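Local coordinates for uncharacterized protein (PDB 4R7F) that is of unknown function, but carries three immunoglobulin-like beta-sandwich domains, the first resembling that of type 9 secretion system plug proteins, at residues Tyr50-His59 with Tyr74-Asp84. Numbering follows the deposited sequence.
Sequences YTRYAYNVVH and YMNGFQGTTID
V57 is gripped at its backbone by two side chains of 74-84. The Q79 amide lies along the strand edge and bonds V57 twice: OE1 takes the V57 N-H on a lone pair (N to OE1 2.9 Å), and NE2 gives back to V57 O, so the side chain stands in for a partner strand. The Y74 hydroxyl donates to the same V57 O at 2.7 Å from OH, arriving at the face of the carbonyl plane opposite to Q79 NE2. With chi1 at 61°, Y74 CG falls between the backbone N and the carbonyl carbon, and H59 CB lies over one face of the ring, a CH-pi contact 3.6 Å from the centroid. A leucine in place of Y74 would probably leave V57 O with Q79 as its one partner here and deprive H59 CB of its aromatic cover. Further along, 81-82 pairs antiparallel with the strand through a G1 beta bulge: G80 and T81 both face Y55, whose O accepts from G80 N at 2.9 Å and weakly from T81 N, while Y55 N bonds T81 O. I83 N then donates to Y53 O, and I83 CG1 packs 3.8 Å from CD1 of the buried Y55 ring, which continues onto L101 and L103. The exposed end is looser and only tentative, R52 being poorly ordered and T82 and D84 each having two conformers: in one, T82 CG2 sits over a guanidinium face, and D84 OD1, 4.3 Å from R52 NH1 but well out of plane, offers charge only. E123 instead takes R52 NE and T82 OG1. Main chain thus meets the strand edge at 80-83, and amide and phenol beyond it, so irregular 74-84 follows without continuous strand pairing.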
loop_
_atom_site.group_PDB
_atom_site.type_symbol
_atom_site.label_atom_id
_atom_site.label_comp_id
_atom_site.label_asym_id
_atom_site.label_seq_id
_atom_site.Cartn_x
_atom_site.Cartn_y
_atom_site.Cartn_z
ATOM N N TYR A 50 4.905 -23.366 -33.655
ATOM C CA TYR A 50 3.586 -22.903 -33.269
ATOM C C TYR A 50 2.802 -24.188 -33.001
ATOM O O TYR A 50 2.951 -25.210 -33.713
ATOM C CB TYR A 50 2.869 -22.042 -34.328
ATOM C CG TYR A 50 1.409 -21.795 -33.957
ATOM C CD1 TYR A 50 1.079 -21.328 -32.679
ATOM C CD2 TYR A 50 0.356 -22.058 -34.857
ATOM C CE1 TYR A 50 -0.239 -21.118 -32.297
ATOM C CE2 TYR A 50 -0.977 -21.844 -34.477
ATOM C CZ TYR A 50 -1.268 -21.373 -33.185
ATOM O OH TYR A 50 -2.556 -21.146 -32.725
ATOM N N THR A 51 2.004 -24.123 -31.941
ATOM C CA THR A 51 1.223 -25.232 -31.451
ATOM C C THR A 51 -0.161 -24.678 -31.174
ATOM O O THR A 51 -0.293 -23.528 -30.750
ATOM C CB THR A 51 1.861 -25.746 -30.153
ATOM O OG1 THR A 51 3.181 -26.214 -30.436
ATOM C CG2 THR A 51 1.046 -26.862 -29.513
ATOM N N ARG A 52 -1.191 -25.478 -31.427
ATOM C CA ARG A 52 -2.575 -25.050 -31.191
ATOM C C ARG A 52 -2.982 -25.445 -29.782
ATOM O O ARG A 52 -3.112 -26.634 -29.495
ATOM C CB ARG A 52 -3.538 -25.709 -32.191
ATOM C CG ARG A 52 -3.360 -25.279 -33.638
ATOM C CD ARG A 52 -4.012 -23.933 -33.925
ATOM N NE ARG A 52 -5.422 -24.079 -34.286
ATOM C CZ ARG A 52 -6.193 -23.100 -34.761
ATOM N NH1 ARG A 52 -5.711 -21.873 -34.940
ATOM N NH2 ARG A 52 -7.463 -23.351 -35.053
ATOM N N TYR A 53 -3.163 -24.462 -28.900
ATOM C CA TYR A 53 -3.687 -24.763 -27.571
ATOM C C TYR A 53 -5.123 -24.294 -27.448
ATOM O O TYR A 53 -5.485 -23.234 -27.958
ATOM C CB TYR A 53 -2.876 -24.092 -26.464
ATOM C CG TYR A 53 -1.409 -24.427 -26.422
ATOM C CD1 TYR A 53 -0.965 -25.679 -26.015
ATOM C CD2 TYR A 53 -0.446 -23.454 -26.711
ATOM C CE1 TYR A 53 0.402 -25.974 -25.943
ATOM C CE2 TYR A 53 0.919 -23.735 -26.633
ATOM C CZ TYR A 53 1.336 -24.994 -26.267
ATOM O OH TYR A 53 2.689 -25.254 -26.234
ATOM N N ALA A 54 -5.921 -25.091 -26.746
ATOM C CA ALA A 54 -7.297 -24.770 -26.441
ATOM C C ALA A 54 -7.568 -24.915 -24.920
ATOM O O ALA A 54 -6.833 -25.593 -24.217
ATOM C CB ALA A 54 -8.206 -25.704 -27.233
ATOM N N TYR A 55 -8.635 -24.306 -24.414
ATOM C CA TYR A 55 -8.924 -24.381 -22.966
ATOM C C TYR A 55 -10.361 -24.754 -22.612
ATOM O O TYR A 55 -11.263 -24.552 -23.408
ATOM C CB TYR A 55 -8.574 -23.051 -22.295
ATOM C CG TYR A 55 -9.403 -21.884 -22.755
ATOM C CD1 TYR A 55 -9.075 -21.206 -23.923
ATOM C CD2 TYR A 55 -10.492 -21.431 -22.019
ATOM C CE1 TYR A 55 -9.815 -20.127 -24.361
ATOM C CE2 TYR A 55 -11.238 -20.335 -22.449
ATOM C CZ TYR A 55 -10.894 -19.693 -23.633
ATOM O OH TYR A 55 -11.603 -18.617 -24.114
ATOM N N ASN A 56 -10.530 -25.322 -21.413
ATOM C CA ASN A 56 -11.821 -25.516 -20.770
ATOM C C ASN A 56 -11.951 -24.695 -19.489
ATOM O O ASN A 56 -10.986 -24.542 -18.731
ATOM C CB ASN A 56 -12.024 -26.973 -20.345
ATOM C CG ASN A 56 -11.874 -27.940 -21.479
ATOM O OD1 ASN A 56 -12.283 -27.693 -22.614
ATOM N ND2 ASN A 56 -11.296 -29.070 -21.167
ATOM N N VAL A 57 -13.172 -24.249 -19.214
ATOM C CA VAL A 57 -13.499 -23.525 -18.006
ATOM C C VAL A 57 -14.146 -24.491 -17.013
ATOM O O VAL A 57 -15.139 -25.167 -17.328
ATOM C CB VAL A 57 -14.425 -22.345 -18.342
ATOM C CG1 VAL A 57 -14.731 -21.508 -17.121
ATOM C CG2 VAL A 57 -13.762 -21.478 -19.399
ATOM N N VAL A 58 -13.565 -24.572 -15.815
ATOM C CA VAL A 58 -14.110 -25.414 -14.749
ATOM C C VAL A 58 -14.570 -24.526 -13.616
ATOM O O VAL A 58 -13.800 -23.726 -13.080
ATOM C CB VAL A 58 -13.097 -26.427 -14.201
ATOM C CG1 VAL A 58 -13.708 -27.194 -13.050
ATOM C CG2 VAL A 58 -12.640 -27.409 -15.280
ATOM N N HIS A 59 -15.840 -24.651 -13.259
ATOM C CA HIS A 59 -16.337 -23.913 -12.139
ATOM C C HIS A 59 -16.118 -24.730 -10.856
ATOM O O HIS A 59 -16.474 -25.918 -10.809
ATOM C CB HIS A 59 -17.805 -23.563 -12.293
ATOM C CG HIS A 59 -18.290 -22.657 -11.210
ATOM N ND1 HIS A 59 -18.852 -23.126 -10.042
ATOM C CD2 HIS A 59 -18.211 -21.313 -11.075
ATOM C CE1 HIS A 59 -19.157 -22.104 -9.266
ATOM N NE2 HIS A 59 -18.750 -20.995 -9.856
ATOM N N TYR A 74 -22.783 -21.639 -15.871
ATOM C CA TYR A 74 -21.730 -20.711 -15.434
ATOM C C TYR A 74 -21.031 -19.886 -16.456
ATOM O O TYR A 74 -20.439 -18.880 -16.073
ATOM C CB TYR A 74 -20.686 -21.384 -14.560
ATOM C CG TYR A 74 -19.880 -22.521 -15.152
ATOM C CD1 TYR A 74 -18.781 -22.283 -15.978
ATOM C CD2 TYR A 74 -20.163 -23.838 -14.786
ATOM C CE1 TYR A 74 -18.012 -23.339 -16.446
ATOM C CE2 TYR A 74 -19.407 -24.896 -15.236
ATOM C CZ TYR A 74 -18.340 -24.656 -16.068
ATOM O OH TYR A 74 -17.618 -25.744 -16.481
HETATM N N MSE A 75 -21.098 -20.273 -17.730
HETATM C CA MSE A 75 -20.429 -19.556 -18.834
HETATM C C MSE A 75 -21.344 -19.422 -20.026
HETATM O O MSE A 75 -22.165 -20.318 -20.298
HETATM C CB MSE A 75 -19.161 -20.283 -19.321
HETATM C CG MSE A 75 -19.409 -21.688 -19.902
HETATM SE SE MSE A 75 -17.810 -22.807 -20.224
HETATM C CE MSE A 75 -16.981 -21.801 -21.701
ATOM N N ASN A 76 -21.161 -18.344 -20.773
ATOM C CA ASN A 76 -21.697 -18.237 -22.080
ATOM C C ASN A 76 -20.530 -18.438 -23.030
ATOM O O ASN A 76 -19.515 -17.753 -22.921
ATOM C CB ASN A 76 -22.371 -16.896 -22.296
ATOM C CG ASN A 76 -23.368 -16.959 -23.436
ATOM O OD1 ASN A 76 -22.988 -16.844 -24.592
ATOM N ND2 ASN A 76 -24.639 -17.210 -23.119
ATOM N N GLY A 77 -20.662 -19.405 -23.934
ATOM C CA GLY A 77 -19.587 -19.770 -24.847
ATOM C C GLY A 77 -19.267 -21.244 -24.746
ATOM O O GLY A 77 -19.811 -21.950 -23.896
ATOM N N PHE A 78 -18.367 -21.712 -25.609
ATOM C CA PHE A 78 -18.064 -23.144 -25.690
ATOM C C PHE A 78 -16.758 -23.533 -24.994
ATOM O O PHE A 78 -15.824 -22.736 -24.854
ATOM C CB PHE A 78 -18.013 -23.594 -27.155
ATOM C CG PHE A 78 -19.239 -23.231 -27.942
ATOM C CD1 PHE A 78 -20.465 -23.841 -27.670
ATOM C CD2 PHE A 78 -19.173 -22.281 -28.962
ATOM C CE1 PHE A 78 -21.598 -23.510 -28.395
ATOM C CE2 PHE A 78 -20.304 -21.951 -29.691
ATOM C CZ PHE A 78 -21.517 -22.565 -29.404
ATOM N N GLN A 79 -16.716 -24.784 -24.560
ATOM C CA GLN A 79 -15.491 -25.408 -24.142
ATOM C C GLN A 79 -14.628 -25.622 -25.360
ATOM O O GLN A 79 -15.132 -25.708 -26.486
ATOM C CB GLN A 79 -15.770 -26.768 -23.512
ATOM C CG GLN A 79 -16.573 -26.726 -22.221
ATOM C CD GLN A 79 -15.805 -26.176 -21.024
ATOM O OE1 GLN A 79 -15.063 -25.187 -21.131
ATOM N NE2 GLN A 79 -16.025 -26.788 -19.858
ATOM N N GLY A 80 -13.328 -25.730 -25.131
ATOM C CA GLY A 80 -12.398 -26.084 -26.196
ATOM C C GLY A 80 -12.094 -24.946 -27.151
ATOM O O GLY A 80 -11.818 -25.173 -28.311
ATOM N N THR A 81 -12.110 -23.718 -26.649
ATOM C CA THR A 81 -11.791 -22.581 -27.472
ATOM C C THR A 81 -10.284 -22.451 -27.715
ATOM O O THR A 81 -9.471 -22.724 -26.828
ATOM C CB THR A 81 -12.271 -21.298 -26.808
ATOM O OG1 THR A 81 -13.607 -21.488 -26.320
ATOM C CG2 THR A 81 -12.175 -20.137 -27.793
ATOM N N THR A 82 -9.950 -21.996 -28.920
ATOM C CA THR A 82 -8.545 -21.837 -29.294
ATOM C C THR A 82 -7.924 -20.569 -28.682
ATOM O O THR A 82 -8.574 -19.557 -28.429
ATOM C CB THR A 82 -8.330 -21.912 -30.834
ATOM O OG1 THR A 82 -8.865 -23.142 -31.322
ATOM C CG2 THR A 82 -6.843 -21.888 -31.200
ATOM N N ILE A 83 -6.633 -20.680 -28.375
ATOM C CA ILE A 83 -5.857 -19.548 -27.870
ATOM C C ILE A 83 -5.115 -18.954 -29.071
ATOM O O ILE A 83 -4.161 -19.553 -29.598
ATOM C CB ILE A 83 -4.909 -19.975 -26.735
ATOM C CG1 ILE A 83 -5.726 -20.624 -25.610
ATOM C CG2 ILE A 83 -4.139 -18.770 -26.196
ATOM C CD1 ILE A 83 -4.900 -21.103 -24.426
ATOM N N ASP A 84 -5.606 -17.794 -29.512
ATOM C CA ASP A 84 -5.178 -17.207 -30.779
ATOM C C ASP A 84 -4.100 -16.152 -30.566
ATOM O O ASP A 84 -3.276 -15.956 -31.428
ATOM C CB ASP A 84 -6.388 -16.599 -31.526
ATOM C CG ASP A 84 -7.383 -17.656 -32.005
ATOM O OD1 ASP A 84 -6.958 -18.805 -32.255
ATOM O OD2 ASP A 84 -8.586 -17.337 -32.139
#